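PDB 2IPI: aclacinomycin oxidoreductase (AknOx) from Streptomyces galilaeus, which oxidises the terminal sugar of aclacinomycin antibiotics in two successive steps, using a bicovalently attached FAD and molecular oxygen. Local coordinates for residues W428-P431 and A432-D435; G464-I467 and N468-D471. All blocks are in the same frame, centred on the assembly; numbering follows the deposited sequence.

Interaction 1: residues W428-P431 and A432-D435; sequences WMDP and AHDD
The side chain of Asp430 lies against the imidazole of His433: CB of Asp430 sits 3.8 Å from the centre of the His433 ring, over the face, a CH-pi contact. Asp430 holds CG roughly opposite its backbone N, beside the carbonyl carbon (chi1 155°), so the short side chain extends toward Ala432 and His433. Histidine suits its place by offering a flat face to Asp430 and, at the ring edge, ND1 to water 1, which also accepts from N of Asp430. Asp434 turns its CG away from its own carbonyl carbon (chi1 -73°), carrying OD1 back to the indole, where NE1 of Trp428 gives it a 2.6 Å hydrogen bond. OD1 lies in the indole plane, while the carboxylate, met on its anti side, is turned 73° from the ring. Tryptophan, which also touches the bound anthracycline, can thus hand its one N-H to a carboxylate on the first turn of the helix. A 3.1 Å bond from N of Asp434 to O of Pro431 closes the bend; proline probably suits it because its carbonyl, not its nitrogen, makes the bond. With His433 as N-cap, the bend joins strand 420-428 to helix 434-448, Trp428 and Pro431 packing on Arg360 of adjacent strand 360-368.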
loop_
_atom_site.group_PDB
_atom_site.type_symbol
_atom_site.label_atom_id
_atom_site.label_comp_id
_atom_site.label_asym_id
_atom_site.label_seq_id
_atom_site.Cartn_x
_atom_site.Cartn_y
_atom_site.Cartn_z
ATOM N N TRP A 428 -16.054 10.020 -4.921
ATOM C CA TRP A 428 -17.080 10.824 -5.584
ATOM C C TRP A 428 -16.654 11.323 -6.957
ATOM O O TRP A 428 -15.545 11.114 -7.419
ATOM C CB TRP A 428 -17.508 12.010 -4.733
ATOM C CG TRP A 428 -16.583 13.125 -4.433
ATOM C CD1 TRP A 428 -16.595 14.367 -5.024
ATOM C CD2 TRP A 428 -15.508 13.153 -3.480
ATOM N NE1 TRP A 428 -15.600 15.152 -4.496
ATOM C CE2 TRP A 428 -14.918 14.439 -3.550
ATOM C CE3 TRP A 428 -14.973 12.242 -2.572
ATOM C CZ2 TRP A 428 -13.834 14.810 -2.752
ATOM C CZ3 TRP A 428 -13.902 12.614 -1.783
ATOM C CH2 TRP A 428 -13.341 13.889 -1.875
ATOM N N MET A 429 -17.593 12.008 -7.609
ATOM C CA MET A 429 -17.300 12.523 -8.938
ATOM C C MET A 429 -17.236 14.039 -8.978
ATOM O O MET A 429 -16.421 14.651 -9.667
ATOM C CB MET A 429 -18.366 12.071 -9.952
ATOM C CG MET A 429 -17.916 12.374 -11.372
ATOM S SD MET A 429 -18.901 11.567 -12.647
ATOM C CE MET A 429 -18.922 9.869 -12.087
ATOM N N ASP A 430 -18.125 14.704 -8.211
ATOM C CA ASP A 430 -18.133 16.148 -8.425
ATOM C C ASP A 430 -17.367 16.925 -7.352
ATOM O O ASP A 430 -17.603 16.716 -6.168
ATOM C CB ASP A 430 -19.580 16.637 -8.554
ATOM C CG ASP A 430 -19.621 18.104 -8.148
ATOM O OD1 ASP A 430 -19.487 18.985 -9.017
ATOM O OD2 ASP A 430 -19.771 18.289 -6.921
ATOM N N PRO A 431 -16.472 17.778 -7.846
ATOM C CA PRO A 431 -15.667 18.666 -7.011
ATOM C C PRO A 431 -16.509 19.647 -6.193
ATOM O O PRO A 431 -16.048 20.133 -5.159
ATOM C CB PRO A 431 -14.817 19.440 -8.015
ATOM C CG PRO A 431 -15.388 19.189 -9.359
ATOM C CD PRO A 431 -16.175 17.922 -9.285
ATOM N N ALA A 432 -17.721 19.938 -6.655
ATOM C CA ALA A 432 -18.653 20.765 -5.896
ATOM C C ALA A 432 -19.019 20.112 -4.569
ATOM O O ALA A 432 -19.393 20.784 -3.609
ATOM C CB ALA A 432 -19.892 21.074 -6.728
ATOM N N HIS A 433 -18.913 18.792 -4.468
ATOM C CA HIS A 433 -19.207 18.077 -3.230
ATOM C C HIS A 433 -17.952 17.697 -2.458
ATOM O O HIS A 433 -18.016 16.875 -1.547
ATOM C CB HIS A 433 -20.005 16.793 -3.516
ATOM C CG HIS A 433 -21.033 16.900 -4.597
ATOM N ND1 HIS A 433 -21.252 15.894 -5.507
ATOM C CD2 HIS A 433 -21.889 17.894 -4.930
ATOM C CE1 HIS A 433 -22.204 16.253 -6.348
ATOM N NE2 HIS A 433 -22.615 17.464 -6.016
ATOM N N ASP A 434 -16.790 18.246 -2.772
ATOM C CA ASP A 434 -15.585 17.931 -2.002
ATOM C C ASP A 434 -15.764 18.167 -0.510
ATOM O O ASP A 434 -15.299 17.458 0.383
ATOM C CB ASP A 434 -14.421 18.798 -2.504
ATOM C CG ASP A 434 -13.867 18.400 -3.849
ATOM O OD1 ASP A 434 -14.399 17.472 -4.507
ATOM O OD2 ASP A 434 -12.858 19.026 -4.273
ATOM N N ASP A 435 -16.481 19.252 -0.200
ATOM C CA ASP A 435 -16.690 19.616 1.199
ATOM C C ASP A 435 -17.531 18.592 1.943
ATOM O O ASP A 435 -17.222 18.205 3.073
ATOM C CB ASP A 435 -17.331 21.010 1.283
ATOM C CG ASP A 435 -16.308 22.096 0.969
ATOM O OD1 ASP A 435 -15.158 21.986 1.445
ATOM O OD2 ASP A 435 -16.660 23.045 0.240
HETATM O O HOH W 1 -20.490 13.238 -6.543
#

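Interaction 2: residues G464-I467 and N468-D471; sequences GTFI and NYPD. With FAD (flavin-adenine dinucleotide), chain F.
Phe466 and Tyr469 are the two ends of a type I beta turn, and their rings meet in a T-shaped (edge-to-face) pair beside the flavin. Centroids are 4.8 Å apart with the planes at 86°: CD2 of Phe466 points into the middle of the Tyr469 face, while CB of Phe466 adds a CH-pi contact over the same ring. The torsions help the turn bring the rings together, Phe466 carrying CG anti to its backbone N (chi1 -179°) and Tyr469 carrying CG beside its own (chi1 -60°). A flat apolar ring suits this position because it can serve several neighbours at once. One face of Phe466 lies over N of Asn468, CE2 of Phe466 is 3.3 Å from CB of Asn468, and its edge meets the flavin, CE2 of Phe466 standing 3.4 Å from FAD O2. Asn468, an FAD-binding residue, extends its small polar amide to the ribityl hydroxyls, ND2 of Asn468 lying 3.1 Å from FAD O3'.

Further out, the turn is closed by a 2.8 Å hydrogen bond from N of Tyr469 to O of Phe466. Tyr469 is a catalytic proton acceptor, and its OH is hydrogen-bonded to the bound anthracycline; Trp423 meets its ring, and Tyr397, the other proton acceptor, lies close by. Lys421 makes a cation-pi contact with Phe466. Beside the turn, water 2 bridges the two segments, 2.8 Å from OG1 of Thr465 and donating to O of Tyr469 at 2.7 Å.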
loop_
_atom_site.group_PDB
_atom_site.type_symbol
_atom_site.label_atom_id
_atom_site.label_comp_id
_atom_site.label_asym_id
_atom_site.label_seq_id
_atom_site.Cartn_x
_atom_site.Cartn_y
_atom_site.Cartn_z
ATOM N N GLY A 464 -0.568 2.429 14.732
ATOM C CA GLY A 464 -0.465 3.598 13.873
ATOM C C GLY A 464 -1.122 3.393 12.532
ATOM O O GLY A 464 -2.119 2.683 12.368
ATOM N N THR A 465 -0.549 4.037 11.505
ATOM C CA THR A 465 -1.128 3.798 10.165
ATOM C C THR A 465 -0.011 3.514 9.169
ATOM O O THR A 465 1.131 3.398 9.622
ATOM C CB THR A 465 -2.079 4.934 9.780
ATOM O OG1 THR A 465 -2.557 4.712 8.447
ATOM C CG2 THR A 465 -1.415 6.295 9.801
ATOM N N PHE A 466 -0.302 3.357 7.896
ATOM C CA PHE A 466 0.550 2.827 6.832
ATOM C C PHE A 466 1.062 3.895 5.891
ATOM O O PHE A 466 0.239 4.653 5.379
ATOM C CB PHE A 466 -0.307 1.824 6.050
ATOM C CG PHE A 466 0.311 1.095 4.883
ATOM C CD1 PHE A 466 1.603 0.602 4.945
ATOM C CD2 PHE A 466 -0.412 0.913 3.720
ATOM C CE1 PHE A 466 2.153 -0.067 3.867
ATOM C CE2 PHE A 466 0.121 0.238 2.637
ATOM C CZ PHE A 466 1.405 -0.258 2.714
ATOM N N ILE A 467 2.359 4.005 5.610
ATOM C CA ILE A 467 2.845 5.097 4.778
ATOM C C ILE A 467 2.181 5.189 3.413
ATOM O O ILE A 467 1.998 6.284 2.872
ATOM C CB ILE A 467 4.380 5.060 4.566
ATOM C CG1 ILE A 467 4.815 3.922 3.643
ATOM C CG2 ILE A 467 5.117 5.024 5.883
ATOM C CD1 ILE A 467 5.714 2.915 4.296
ATOM N N ASN A 468 1.768 4.082 2.792
ATOM C CA ASN A 468 1.153 4.155 1.470
ATOM C C ASN A 468 -0.301 4.602 1.530
ATOM O O ASN A 468 -1.036 4.624 0.530
ATOM C CB ASN A 468 1.254 2.783 0.793
ATOM C CG ASN A 468 2.511 2.635 -0.043
ATOM O OD1 ASN A 468 3.435 3.451 -0.006
ATOM N ND2 ASN A 468 2.518 1.559 -0.823
ATOM N N TYR A 469 -0.719 4.976 2.726
ATOM C CA TYR A 469 -1.938 5.649 3.068
ATOM C C TYR A 469 -1.625 7.039 3.632
ATOM O O TYR A 469 -1.866 7.270 4.819
ATOM C CB TYR A 469 -2.730 4.889 4.128
ATOM C CG TYR A 469 -3.189 3.486 3.804
ATOM C CD1 TYR A 469 -3.738 2.722 4.827
ATOM C CD2 TYR A 469 -3.092 2.927 2.541
ATOM C CE1 TYR A 469 -4.180 1.431 4.610
ATOM C CE2 TYR A 469 -3.532 1.633 2.303
ATOM C CZ TYR A 469 -4.071 0.899 3.340
ATOM O OH TYR A 469 -4.519 -0.387 3.137
ATOM N N PRO A 470 -1.078 7.942 2.836
ATOM C CA PRO A 470 -0.784 9.285 3.358
ATOM C C PRO A 470 -2.071 10.004 3.762
ATOM O O PRO A 470 -3.043 9.864 3.017
ATOM C CB PRO A 470 -0.182 10.013 2.159
ATOM C CG PRO A 470 -0.821 9.300 0.998
ATOM C CD PRO A 470 -0.696 7.862 1.421
ATOM N N ASP A 471 -2.013 10.720 4.883
ATOM C CA ASP A 471 -3.139 11.543 5.324
ATOM C C ASP A 471 -2.601 12.854 5.923
ATOM O O ASP A 471 -2.089 12.856 7.032
ATOM C CB ASP A 471 -3.986 10.813 6.346
ATOM C CG ASP A 471 -5.164 11.630 6.849
ATOM O OD1 ASP A 471 -5.669 12.483 6.118
ATOM O OD2 ASP A 471 -5.570 11.416 8.013
HETATM P PA FAD F . 3.027 7.149 -7.567
HETATM O O1A FAD F . 2.125 8.224 -7.418
HETATM O O2A FAD F . 3.763 7.240 -8.826
HETATM O O5B FAD F . 4.022 7.071 -6.352
HETATM C C5B FAD F . 3.606 7.123 -5.047
HETATM C C4B FAD F . 4.724 7.658 -4.156
HETATM O O4B FAD F . 5.923 7.015 -4.490
HETATM C C3B FAD F . 4.994 9.149 -4.430
HETATM O O3B FAD F . 5.530 9.762 -3.314
HETATM C C2B FAD F . 6.054 9.113 -5.517
HETATM O O2B FAD F . 6.845 10.265 -5.623
HETATM C C1B FAD F . 6.822 7.884 -5.081
HETATM N N9A FAD F . 7.614 7.265 -6.163
HETATM C C8A FAD F . 7.172 6.881 -7.367
HETATM N N7A FAD F . 8.159 6.346 -8.071
HETATM C C5A FAD F . 9.256 6.412 -7.317
HETATM C C6A FAD F . 10.569 6.009 -7.524
HETATM N N6A FAD F . 10.856 5.398 -8.609
HETATM N N1A FAD F . 11.466 6.186 -6.569
HETATM C C2A FAD F . 11.086 6.723 -5.433
HETATM N N3A FAD F . 9.845 7.104 -5.193
HETATM C C4A FAD F . 8.941 6.972 -6.115
HETATM N N1 FAD F . -1.099 -0.681 -1.381
HETATM C C2 FAD F . -0.863 -1.852 -0.700
HETATM O O2 FAD F . -0.030 -1.975 0.088
HETATM N N3 FAD F . -1.662 -2.927 -0.979
HETATM C C4 FAD F . -2.680 -2.867 -1.915
HETATM O O4 FAD F . -3.286 -3.865 -2.184
HETATM C C4X FAD F . -2.897 -1.676 -2.611
HETATM N N5 FAD F . -3.902 -1.548 -3.525
HETATM C C5X FAD F . -4.070 -0.414 -4.250
HETATM C C6 FAD F . -5.046 -0.342 -5.246
HETATM C C7 FAD F . -5.235 0.827 -5.923
HETATM C C7M FAD F . -6.216 0.797 -7.049
HETATM C C8 FAD F . -4.398 1.925 -5.703
HETATM C C8M FAD F . -4.418 3.084 -6.674
HETATM C C9 FAD F . -3.434 1.808 -4.727
HETATM C C9A FAD F . -3.264 0.679 -3.965
HETATM N N10 FAD F . -2.301 0.604 -2.977
HETATM C C10 FAD F . -2.085 -0.579 -2.336
HETATM C "C1'" FAD F . -1.827 1.824 -2.257
HETATM C "C2'" FAD F . -0.603 2.520 -2.856
HETATM O "O2'" FAD F . -0.798 3.717 -3.534
HETATM C "C3'" FAD F . 0.263 1.626 -3.712
HETATM O "O3'" FAD F . 0.674 0.486 -3.023
HETATM C "C4'" FAD F . 1.374 2.578 -4.249
HETATM O "O4'" FAD F . 1.599 3.705 -3.502
HETATM C "C5'" FAD F . 1.302 3.081 -5.672
HETATM O "O5'" FAD F . 2.494 3.697 -6.029
HETATM P P FAD F . 2.556 4.297 -7.470
HETATM O O1P FAD F . 3.841 4.111 -8.040
HETATM O O2P FAD F . 1.526 3.716 -8.216
HETATM O O3P FAD F . 2.167 5.828 -7.380
HETATM O O HOH W 2 -3.508 6.915 6.974
#

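Interaction 1 precedes interaction 2 along the chain; the rest of helix 434-448 and part of the loop after it lie between them. Their centres are about 23 Å apart and their nearest atoms about 11 Å, so they do not touch. Interaction 1 lies at the surface, its centre about 25 Å from that of the chain, whereas interaction 2 is buried, its centre about 8 Å from the same point. Both border the seven-stranded antiparallel sheet: 428-431 leaves strand 420-428, which also supplies Lys421 and Trp423 beside 464-471. The bound anthracycline links them, touching Trp428 in interaction 1 and Tyr469 in interaction 2, where the flavin and the catalytic tyrosines gather.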